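Local coordinates for adenylate cyclase-like protein (Chlamydia trachomatis, PDB 3GQS), which is of unknown function, but this piece of it folds as an FHA domain, a module that in its relatives commonly recognises phosphothreonine peptides, at residues 6-11 against 16-21; 26-29 against 35-38; 47-52 against 90-95; 69-72 against 77-80; 88-91 against 96-99. All blocks are in the same frame, centred on the assembly; numbering follows the deposited sequence.

Contact 1: residues 6-11 against 16-21; sequences LLKVLA and GAEFHL
Leu-7 and Phe-19 form the hydrogen-bonded pair at the middle of a beta hairpin in this FHA beta sandwich; strands 6-9 and 18-21 run antiparallel, their axes 4.5 Å apart at closest approach. Leu-7 N reaches Phe-19 O over 2.8 Å, and Phe-19 N answers to Leu-7 O. Two further bonds, Val-9 N to Ala-17 O and Gly-16 N to Val-9 O, carry the pairing to the edge of the turn. Gly-16 has a positive phi (108°), a backbone shape suited to a residue without a side chain.

On the inner face the end of Leu-21 leans toward the neighbouring strand, its CD1 on Leu-7 CB at 3.7 Å. Ile-52 of the other sheet touches both leucines, so this face of the hairpin packs against that sheet. The outer face carries Leu-6, Lys-8 and Glu-18. Glu-18 extends with CG anti to its backbone N (chi1 -169°), bringing CG against Leu-6 CD2 at 3.7 Å, while Lys-8 runs beside it in the same direction. Their direct salt bridge is long, 4.0 Å from Lys-8 NZ to Glu-18 OE2. A water closes the gap, accepting from Lys-8 NZ at 3.0 Å and donating to Glu-18 OE2 at 2.5 Å.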
# COMPACT_ATOMS: atom_id res chain seq x y z
N LEU A 6 7.26 -6.71 -3.93
CA LEU A 6 5.95 -6.92 -4.56
C LEU A 6 4.87 -6.60 -3.56
O LEU A 6 5.00 -6.88 -2.39
CB LEU A 6 5.81 -8.36 -5.12
CG LEU A 6 6.67 -8.69 -6.35
CD1 LEU A 6 7.90 -9.58 -5.96
CD2 LEU A 6 5.81 -9.33 -7.45
N LEU A 7 3.78 -6.02 -4.03
CA LEU A 7 2.68 -5.74 -3.17
C LEU A 7 1.70 -6.90 -3.39
O LEU A 7 1.28 -7.14 -4.52
CB LEU A 7 2.05 -4.37 -3.49
CG LEU A 7 0.86 -3.96 -2.57
CD1 LEU A 7 0.67 -2.50 -2.45
CD2 LEU A 7 -0.41 -4.54 -3.07
N LYS A 8 1.38 -7.66 -2.37
CA LYS A 8 0.31 -8.67 -2.58
C LYS A 8 -0.94 -8.33 -1.77
O LYS A 8 -0.87 -8.07 -0.58
CB LYS A 8 0.78 -10.12 -2.41
CG LYS A 8 1.45 -10.47 -1.18
CD LYS A 8 1.67 -12.02 -1.05
CE LYS A 8 2.61 -12.61 -2.14
NZ LYS A 8 2.91 -14.08 -1.96
N VAL A 9 -2.07 -8.31 -2.43
CA VAL A 9 -3.38 -8.18 -1.75
C VAL A 9 -3.84 -9.53 -1.14
O VAL A 9 -3.92 -10.52 -1.85
CB VAL A 9 -4.42 -7.73 -2.72
CG1 VAL A 9 -5.87 -7.66 -2.02
CG2 VAL A 9 -4.03 -6.40 -3.36
N LEU A 10 -4.15 -9.50 0.16
CA LEU A 10 -4.46 -10.68 0.97
C LEU A 10 -5.96 -10.99 1.06
O LEU A 10 -6.33 -12.16 1.22
CB LEU A 10 -3.93 -10.52 2.40
CG LEU A 10 -2.40 -10.27 2.48
CD1 LEU A 10 -1.88 -9.86 3.87
CD2 LEU A 10 -1.66 -11.48 1.90
N ALA A 11 -6.79 -9.94 0.95
CA ALA A 11 -8.25 -10.05 1.23
C ALA A 11 -8.87 -8.67 1.26
O ALA A 11 -8.14 -7.71 1.08
CB ALA A 11 -8.53 -10.79 2.60
N GLY A 16 -5.41 -12.07 -3.99
CA GLY A 16 -4.54 -12.70 -4.99
C GLY A 16 -3.61 -11.69 -5.69
O GLY A 16 -2.41 -11.98 -5.89
N ALA A 17 -4.16 -10.51 -6.03
CA ALA A 17 -3.43 -9.52 -6.85
C ALA A 17 -1.96 -9.37 -6.37
O ALA A 17 -1.72 -9.28 -5.17
CB ALA A 17 -4.16 -8.17 -6.83
N GLU A 18 -1.00 -9.36 -7.30
CA GLU A 18 0.42 -9.09 -6.96
C GLU A 18 1.16 -8.24 -8.01
O GLU A 18 1.14 -8.53 -9.18
CB GLU A 18 1.13 -10.40 -6.69
CG GLU A 18 2.53 -10.31 -6.08
CD GLU A 18 3.00 -11.69 -5.57
OE1 GLU A 18 2.23 -12.67 -5.78
OE2 GLU A 18 4.11 -11.79 -4.97
N PHE A 19 1.82 -7.18 -7.52
CA PHE A 19 2.41 -6.13 -8.38
C PHE A 19 3.84 -5.77 -7.94
O PHE A 19 4.09 -5.44 -6.80
CB PHE A 19 1.53 -4.88 -8.37
CG PHE A 19 1.72 -3.96 -9.59
CD1 PHE A 19 1.67 -4.47 -10.87
CD2 PHE A 19 1.91 -2.60 -9.42
CE1 PHE A 19 1.81 -3.65 -11.98
CE2 PHE A 19 2.06 -1.76 -10.51
CZ PHE A 19 2.01 -2.29 -11.80
N HIS A 20 4.78 -5.86 -8.88
CA HIS A 20 6.18 -5.48 -8.64
C HIS A 20 6.24 -3.98 -8.48
O HIS A 20 5.76 -3.26 -9.30
CB HIS A 20 7.03 -5.92 -9.81
CG HIS A 20 8.46 -5.50 -9.74
ND1 HIS A 20 9.20 -5.25 -10.88
CD2 HIS A 20 9.31 -5.34 -8.70
CE1 HIS A 20 10.44 -4.93 -10.54
NE2 HIS A 20 10.54 -4.99 -9.23
N LEU A 21 6.75 -3.56 -7.35
CA LEU A 21 6.87 -2.15 -7.02
C LEU A 21 8.37 -1.79 -7.23
O LEU A 21 9.26 -2.31 -6.54
CB LEU A 21 6.42 -1.87 -5.58
CG LEU A 21 4.95 -2.18 -5.22
CD1 LEU A 21 4.66 -1.78 -3.78
CD2 LEU A 21 3.99 -1.53 -6.15
O HOH W 1 5.28 -13.48 -3.63

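Contact 2: residues 26-29 against 35-38; sequences TYIV and VADI
Ile-28 on strand 26-29 meets Ala-36, Asp-37 and Ile-38 where the chain 35-38 runs nearly at right angles to it (87° between overall directions) and turns into a parallel pairing of Val-29 with Ile-38. The carbonyl of Ile-28 is the hub. Ile-28 O accepts from Ile-38 N at 3.0 Å in an almost straight bond (173° at the hydrogen), and from Asp-37 N at 2.9 Å in a more bent one.

Asp-37 also grips the same residue from its other end. With CG beside its own backbone N (chi1 -52°), the carboxylate swings over to Ile-28 N, which donates to Asp-37 OD2 at 2.9 Å; the oxygen is met on its anti side, 22° out of the carboxylate plane. Both peptide groups flanking the Ile-28 CA are thus tied to one stretch of loop, and the carboxylate does the work of a strand carbonyl.

Van der Waals contacts flank these bonds. Ile-28 lays CD1 against Val-35 O at 3.6 Å, and its CG2 branch faces Ala-36 CB. Toward the interior, Val-29 CG2 sits 4.1 Å from Ile-38 CB, and Tyr-27 CB approaches Ile-38 CD1; Tyr-27 OH is bonded to Asp-22 N. Leu-21 touches both Tyr-27 and Ile-38. The arrangement is an edge pairing of the mixed sheet in an FHA beta sandwich, where a loop enters as a short parallel strand beside strand 26-30.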
# COMPACT_ATOMS: atom_id res chain seq x y z
N THR A 26 7.00 5.56 -6.92
CA THR A 26 5.92 5.88 -6.00
C THR A 26 4.62 5.33 -6.59
O THR A 26 4.38 5.50 -7.77
CB THR A 26 5.75 7.39 -5.87
OG1 THR A 26 7.00 7.98 -5.43
CG2 THR A 26 4.61 7.77 -4.92
N TYR A 27 3.78 4.70 -5.76
CA TYR A 27 2.54 4.10 -6.24
C TYR A 27 1.37 4.50 -5.35
O TYR A 27 1.43 4.44 -4.16
CB TYR A 27 2.65 2.56 -6.23
CG TYR A 27 3.69 1.98 -7.17
CD1 TYR A 27 3.34 1.40 -8.37
CD2 TYR A 27 5.02 1.96 -6.80
CE1 TYR A 27 4.31 0.86 -9.19
CE2 TYR A 27 5.98 1.45 -7.64
CZ TYR A 27 5.63 0.92 -8.83
OH TYR A 27 6.64 0.40 -9.65
N ILE A 28 0.31 4.92 -5.95
CA ILE A 28 -0.86 5.33 -5.20
C ILE A 28 -1.84 4.17 -5.18
O ILE A 28 -2.11 3.60 -6.20
CB ILE A 28 -1.51 6.52 -5.88
CG1 ILE A 28 -0.51 7.73 -5.87
CG2 ILE A 28 -2.81 6.89 -5.21
CD1 ILE A 28 -0.97 8.93 -6.75
N VAL A 29 -2.33 3.84 -4.01
CA VAL A 29 -3.30 2.74 -3.86
C VAL A 29 -4.67 3.41 -3.59
O VAL A 29 -4.80 4.19 -2.71
CB VAL A 29 -2.91 1.76 -2.72
CG1 VAL A 29 -4.00 0.56 -2.55
CG2 VAL A 29 -1.51 1.20 -2.95
N VAL A 35 -6.97 8.11 -10.63
CA VAL A 35 -5.99 8.72 -9.71
C VAL A 35 -5.03 7.70 -9.05
O VAL A 35 -3.95 8.08 -8.58
CB VAL A 35 -6.65 9.61 -8.62
CG1 VAL A 35 -7.20 10.92 -9.24
CG2 VAL A 35 -7.81 8.89 -7.86
N ALA A 36 -5.43 6.42 -8.99
CA ALA A 36 -4.65 5.38 -8.35
C ALA A 36 -3.88 4.57 -9.38
O ALA A 36 -4.32 4.39 -10.50
CB ALA A 36 -5.55 4.45 -7.43
N ASP A 37 -2.70 4.09 -8.96
CA ASP A 37 -1.90 3.11 -9.74
C ASP A 37 -2.24 1.63 -9.42
O ASP A 37 -2.17 0.78 -10.30
CB ASP A 37 -0.42 3.34 -9.48
CG ASP A 37 -0.03 4.82 -9.68
OD1 ASP A 37 -0.32 5.37 -10.72
OD2 ASP A 37 0.49 5.41 -8.77
N ILE A 38 -2.57 1.35 -8.16
CA ILE A 38 -3.06 -0.01 -7.74
C ILE A 38 -4.53 0.22 -7.35
O ILE A 38 -4.84 0.89 -6.36
CB ILE A 38 -2.20 -0.61 -6.59
CG1 ILE A 38 -0.72 -0.75 -7.07
CG2 ILE A 38 -2.82 -1.96 -6.14
CD1 ILE A 38 0.33 -0.96 -5.97

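Contact 3: residues 47-52 against 90-95. With PO4 (phosphate ion), chain C.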
# COMPACT_ATOMS: atom_id res chain seq x y z
N ARG A 47 -10.60 7.20 -2.94
CA ARG A 47 -10.30 7.31 -4.37
C ARG A 47 -8.77 7.22 -4.56
O ARG A 47 -8.25 6.47 -5.38
CB ARG A 47 -10.82 8.60 -4.93
CG ARG A 47 -12.32 8.66 -5.03
CD ARG A 47 -12.86 10.06 -5.32
NE ARG A 47 -14.32 10.09 -5.26
CZ ARG A 47 -15.06 10.20 -4.15
NH1 ARG A 47 -14.52 10.33 -2.95
NH2 ARG A 47 -16.37 10.27 -4.24
N GLN A 48 -8.09 7.94 -3.71
CA GLN A 48 -6.65 7.75 -3.49
C GLN A 48 -6.38 7.75 -2.00
O GLN A 48 -6.68 8.67 -1.29
CB GLN A 48 -5.81 8.81 -4.25
CG GLN A 48 -5.99 10.27 -3.77
CD GLN A 48 -5.24 11.24 -4.68
OE1 GLN A 48 -4.05 11.03 -5.00
NE2 GLN A 48 -5.92 12.28 -5.13
N HIS A 49 -5.80 6.67 -1.54
CA HIS A 49 -5.84 6.36 -0.15
C HIS A 49 -4.47 6.45 0.54
O HIS A 49 -4.33 7.00 1.63
CB HIS A 49 -6.39 4.94 -0.03
CG HIS A 49 -6.76 4.56 1.37
ND1 HIS A 49 -8.05 4.25 1.74
CD2 HIS A 49 -6.01 4.45 2.49
CE1 HIS A 49 -8.08 4.00 3.04
NE2 HIS A 49 -6.84 4.10 3.52
N ALA A 50 -3.50 5.81 -0.10
CA ALA A 50 -2.18 5.58 0.47
C ALA A 50 -1.19 5.69 -0.67
O ALA A 50 -1.52 5.39 -1.80
CB ALA A 50 -2.06 4.17 1.11
N LYS A 51 0.02 6.09 -0.34
CA LYS A 51 1.09 6.18 -1.30
C LYS A 51 2.26 5.39 -0.82
O LYS A 51 2.59 5.45 0.33
CB LYS A 51 1.50 7.63 -1.51
CG LYS A 51 2.23 7.78 -2.79
CD LYS A 51 1.83 9.03 -3.62
CE LYS A 51 2.19 10.28 -3.00
NZ LYS A 51 1.56 11.44 -3.78
N ILE A 52 2.86 4.62 -1.71
CA ILE A 52 3.98 3.75 -1.35
C ILE A 52 5.18 4.19 -2.15
O ILE A 52 5.16 4.20 -3.36
CB ILE A 52 3.66 2.23 -1.60
CG1 ILE A 52 2.40 1.84 -0.83
CG2 ILE A 52 4.88 1.29 -1.27
CD1 ILE A 52 1.93 0.36 -1.10
N VAL A 90 -0.62 -4.31 6.06
CA VAL A 90 -1.28 -3.00 5.95
C VAL A 90 -2.78 -3.18 5.68
O VAL A 90 -3.17 -3.86 4.73
CB VAL A 90 -0.70 -2.13 4.80
CG1 VAL A 90 -1.39 -0.78 4.80
CG2 VAL A 90 0.85 -1.96 4.95
N ALA A 91 -3.60 -2.53 6.50
CA ALA A 91 -5.06 -2.48 6.34
C ALA A 91 -5.51 -1.10 5.77
O ALA A 91 -5.22 -0.05 6.34
CB ALA A 91 -5.73 -2.73 7.69
N LEU A 92 -6.23 -1.17 4.65
CA LEU A 92 -6.91 -0.01 4.03
C LEU A 92 -8.38 -0.36 3.91
O LEU A 92 -8.74 -1.14 3.07
CB LEU A 92 -6.37 0.28 2.63
CG LEU A 92 -4.86 0.52 2.48
CD1 LEU A 92 -4.57 1.00 1.04
CD2 LEU A 92 -4.40 1.49 3.54
N GLY A 93 -9.21 0.24 4.75
CA GLY A 93 -10.61 -0.11 4.78
C GLY A 93 -10.64 -1.56 5.26
O GLY A 93 -10.04 -1.90 6.27
N THR A 94 -11.33 -2.40 4.51
CA THR A 94 -11.45 -3.82 4.84
C THR A 94 -10.44 -4.63 4.02
O THR A 94 -10.39 -5.85 4.12
CB THR A 94 -12.86 -4.31 4.55
OG1 THR A 94 -13.11 -4.18 3.15
CG2 THR A 94 -13.88 -3.50 5.31
N THR A 95 -9.63 -3.94 3.23
CA THR A 95 -8.64 -4.60 2.40
C THR A 95 -7.28 -4.74 3.15
O THR A 95 -6.86 -3.89 3.89
CB THR A 95 -8.51 -3.89 1.03
OG1 THR A 95 -9.75 -4.07 0.31
CG2 THR A 95 -7.36 -4.45 0.21
P PO4 C . -12.23 9.94 -0.38
O1 PO4 C . -11.08 10.52 0.39
O2 PO4 C . -12.62 8.69 0.46
O3 PO4 C . -13.38 10.92 -0.48
O4 PO4 C . -12.01 9.53 -1.80
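Ser-46 to His-49 fit the Ser-x-x-His motif of FHA domains, and its histidine, His-49, lies against Leu-92 at the start of the type II' turn from Leu-92 to Thr-95. Leu-92 CB sits over one face of the His-49 imidazole, a CH-pi contact 4.1 Å from the ring centroid and offset toward the rim. The side chains pass one another head to foot, and Leu-92 CD2 comes to 3.5 Å from His-49 CD2. The other methyl, Leu-92 CD1, meets Ala-50 CB at 4.0 Å. Both ring nitrogens have partners: His-49 NE2 bonds to Gly-70 O and ND1 to Ser-46 N, which fixes the ring's rotation.

Arg-47 faces a phosphate ion, probably from the crystallisation liquor. Arg-47 N donates to phosphate O4 at 3.0 Å, and Arg-47 NH1 to the same O4 at 2.9 Å; the phosphorus lies in the guanidinium plane at its edge. Ser-46 OG adds a further bond, consistent with the phosphopeptide site of other FHA domains.

Two residues, His-49 and Ala-50, stand opposite the single Val-29 of strand 26-30 in a classic beta bulge. Leu-92, from the other sheet, packs on both and so joins the two sheets, with Phe-97 of strand 95-102 against it.

Contact 4: residues 69-72 against 77-80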
# COMPACT_ATOMS: atom_id res chain seq x y z
N ASN A 69 -10.69 6.34 6.09
CA ASN A 69 -10.54 5.27 7.11
C ASN A 69 -9.12 5.08 7.67
O ASN A 69 -8.89 4.25 8.56
CB ASN A 69 -10.97 3.93 6.47
CG ASN A 69 -12.48 3.87 6.20
OD1 ASN A 69 -13.28 4.40 6.97
ND2 ASN A 69 -12.86 3.23 5.11
N GLY A 70 -8.15 5.77 7.09
CA GLY A 70 -6.79 5.75 7.62
C GLY A 70 -5.99 4.62 7.04
O GLY A 70 -6.47 3.82 6.25
N VAL A 71 -4.73 4.58 7.42
CA VAL A 71 -3.80 3.55 6.98
C VAL A 71 -3.26 2.87 8.24
O VAL A 71 -2.65 3.53 9.08
CB VAL A 71 -2.65 4.12 6.14
CG1 VAL A 71 -1.59 3.04 5.91
CG2 VAL A 71 -3.17 4.67 4.82
N ILE A 72 -3.56 1.58 8.37
CA ILE A 72 -3.22 0.79 9.57
C ILE A 72 -2.10 -0.16 9.21
O ILE A 72 -2.23 -0.94 8.27
CB ILE A 72 -4.39 -0.09 10.09
CG1 ILE A 72 -5.55 0.77 10.58
CG2 ILE A 72 -3.92 -1.02 11.25
CD1 ILE A 72 -6.38 0.08 11.65
N LYS A 77 -2.64 2.89 13.51
CA LYS A 77 -3.02 3.91 12.54
C LYS A 77 -1.90 4.93 12.38
O LYS A 77 -1.58 5.62 13.32
CB LYS A 77 -4.28 4.63 13.01
CG LYS A 77 -5.00 5.28 11.90
CD LYS A 77 -6.22 5.96 12.48
CE LYS A 77 -7.47 5.50 11.69
NZ LYS A 77 -8.36 6.73 11.51
N ILE A 78 -1.29 5.00 11.22
CA ILE A 78 -0.12 5.88 11.06
C ILE A 78 -0.61 7.35 11.03
O ILE A 78 -1.65 7.67 10.43
CB ILE A 78 0.81 5.52 9.84
CG1 ILE A 78 0.18 5.91 8.51
CG2 ILE A 78 1.17 4.02 9.88
CD1 ILE A 78 1.09 5.71 7.31
N GLU A 79 0.17 8.21 11.70
CA GLU A 79 -0.19 9.61 11.97
C GLU A 79 0.19 10.56 10.84
O GLU A 79 -0.31 11.69 10.78
CB GLU A 79 0.41 10.09 13.30
N HIS A 80 1.08 10.15 9.95
CA HIS A 80 1.10 10.77 8.61
C HIS A 80 1.81 9.89 7.59
O HIS A 80 1.24 9.53 6.56
CB HIS A 80 1.76 12.18 8.63
O HOH W 2 -3.99 6.79 8.92
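Lys-77 curls back along 69-71, and its side chain can be followed atom by atom. From CB the chain leaves with CG opposite the backbone N (chi1 -158°), which brings Lys-77 CG to 4.1 Å from Val-71 O. It continues straight through CD, then bends at chi3 and chi4. The bend carries CE across to the neighbouring backbone, 3.7 Å from Asn-69 O and 4.1 Å from Gly-70 CA. The tip comes no closer: Lys-77 NZ stands 3.9 Å from Asn-69 O, too long for a hydrogen bond. Gly-70, with a positive phi of 88°, presents only its CA to the lysine.

The backbones meet in an antiparallel, non-hydrogen-bonded pair of Ile-72 with Lys-77. Just beyond it, Ile-78 N donates to Val-71 O over 2.9 Å. Further out the chains diverge, and a water spans them, accepting from Val-71 N at 2.8 Å and donating to Ile-78 O at 2.9 Å. On the inward side Val-71 CG1 touches Ile-78 CD1, the two side chains lying at a slant to each other.

Val-71 and Ile-78 both rest on Ile-62 of strand 60-64, while Val-71 also packs on Val-90 and Leu-92 of strand 90-92. Ile-72 bonds through its backbone to Ala-91, and strands 72-73 and 76-77 form the edge of the six-stranded sheet beyond strand 90-92, with 76-77 outermost.

Contact 5: residues 88-91 against 96-99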
# COMPACT_ATOMS: atom_id res chain seq x y z
N GLN A 88 4.96 -6.93 6.60
CA GLN A 88 4.07 -6.20 7.53
C GLN A 88 2.66 -6.00 6.93
O GLN A 88 2.52 -5.34 5.94
CB GLN A 88 4.67 -4.81 7.84
CG GLN A 88 5.79 -4.76 8.87
CD GLN A 88 6.15 -3.32 9.26
OE1 GLN A 88 6.44 -2.48 8.40
NE2 GLN A 88 6.11 -3.02 10.55
N VAL A 89 1.62 -6.56 7.56
CA VAL A 89 0.23 -6.34 7.09
C VAL A 89 -0.19 -4.85 7.19
O VAL A 89 -0.09 -4.22 8.23
CB VAL A 89 -0.81 -7.22 7.82
CG1 VAL A 89 -2.20 -7.00 7.23
CG2 VAL A 89 -0.42 -8.73 7.75
N VAL A 90 -0.62 -4.31 6.06
CA VAL A 90 -1.28 -3.00 5.95
C VAL A 90 -2.78 -3.18 5.68
O VAL A 90 -3.17 -3.86 4.73
CB VAL A 90 -0.70 -2.13 4.80
CG1 VAL A 90 -1.39 -0.78 4.80
CG2 VAL A 90 0.85 -1.96 4.95
N ALA A 91 -3.60 -2.53 6.50
CA ALA A 91 -5.06 -2.48 6.34
C ALA A 91 -5.51 -1.10 5.77
O ALA A 91 -5.22 -0.05 6.34
CB ALA A 91 -5.73 -2.73 7.69
N LEU A 96 -6.64 -5.88 2.95
CA LEU A 96 -5.39 -6.21 3.62
C LEU A 96 -4.34 -6.41 2.55
O LEU A 96 -4.62 -6.96 1.51
CB LEU A 96 -5.55 -7.48 4.47
CG LEU A 96 -6.44 -7.43 5.73
CD1 LEU A 96 -6.53 -8.87 6.42
CD2 LEU A 96 -6.01 -6.36 6.74
N PHE A 97 -3.15 -5.91 2.78
CA PHE A 97 -2.02 -6.20 1.89
C PHE A 97 -0.70 -6.18 2.59
O PHE A 97 -0.56 -5.73 3.73
CB PHE A 97 -2.01 -5.30 0.68
CG PHE A 97 -1.55 -3.89 0.95
CD1 PHE A 97 -0.19 -3.58 1.00
CD2 PHE A 97 -2.48 -2.88 1.10
CE1 PHE A 97 0.26 -2.27 1.18
CE2 PHE A 97 -2.04 -1.57 1.31
CZ PHE A 97 -0.64 -1.27 1.34
N LEU A 98 0.29 -6.72 1.91
CA LEU A 98 1.66 -6.64 2.43
C LEU A 98 2.69 -6.67 1.33
O LEU A 98 2.37 -6.97 0.17
CB LEU A 98 1.97 -7.72 3.47
CG LEU A 98 2.02 -9.20 3.13
CD1 LEU A 98 2.77 -9.54 1.87
CD2 LEU A 98 2.67 -9.82 4.33
N LEU A 99 3.89 -6.27 1.71
CA LEU A 99 5.03 -6.30 0.83
C LEU A 99 5.80 -7.52 1.15
O LEU A 99 6.05 -7.84 2.31
CB LEU A 99 6.00 -5.10 0.98
CG LEU A 99 5.54 -3.73 0.46
CD1 LEU A 99 6.76 -2.99 -0.11
CD2 LEU A 99 4.39 -3.82 -0.60
O HOH W 3 4.67 -4.93 4.43
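Val-90 lies over one face of the Phe-97 ring at the apolar centre of a beta hairpin, strands 90-92 and 95-102, in the FHA sandwich. Val-90 CB stands 3.7 Å from the ring centroid, 16° off the ring normal, in a CH-pi contact offset toward the rim. Its two methyls spread over the same face at the far end of the ring: CG1 meets Phe-97 CZ and CE2, and CG2 meets CE1. The ring reaches this place because Phe-97 CG sits between the backbone N and the carbonyl carbon (chi1 75°), which tips the aromatic group across toward the partner strand. Ile-62 of the facing sheet touches both residues, and Leu-7 also packs on the phenylalanine.

On the other face of the sheet Leu-96 takes over. Its CD2 touches both Ala-91 CB, at 3.8 Å, and Val-89 CG1, at 3.9 Å, so one methyl serves two residues that stand two positions apart on the opposite chain.

The backbone pair beneath the ring is hydrogen-bonded in both directions. Val-90 N donates to Phe-97 O at 2.7 Å with a nearly straight N-H (170°), and Phe-97 N returns a bond of 2.8 Å to Val-90 O. Toward Gln-88 the strands separate. Leu-98 CB there packs 3.5 Å from Gln-88 O, while the Gln-88 side chain turns elsewhere, its OE1 bonded to Ser-85 N. A water fills in for the direct backbone bond, donating to Gln-88 O at 2.7 Å and accepting from Leu-99 N at 3.1 Å.

The five contacts build the two sheets of one sandwich. Contacts 1 and 5 are neighbouring hairpins of the same sheet, joined by Lys-8 N to Leu-98 O (2.8 Å), and contact 4 continues that sheet through Ala-91 N to Ile-72 O (2.7 Å). Contact 2 belongs to the facing sheet, tied to contact 3 by Val-29 N to Ala-50 O (2.8 Å). Contact 3 bridges the sheets: its Ile-52 CD1 lies 3.4 Å from Leu-7 CD1 of contact 1, and its Leu-92 CD2 meets Val-71 CG2 of contact 4 at 3.6 Å. The phosphate sits at contact 3, while contacts 1 and 4 lie on opposite sides of the chain's centre, their centres about 20 Å apart.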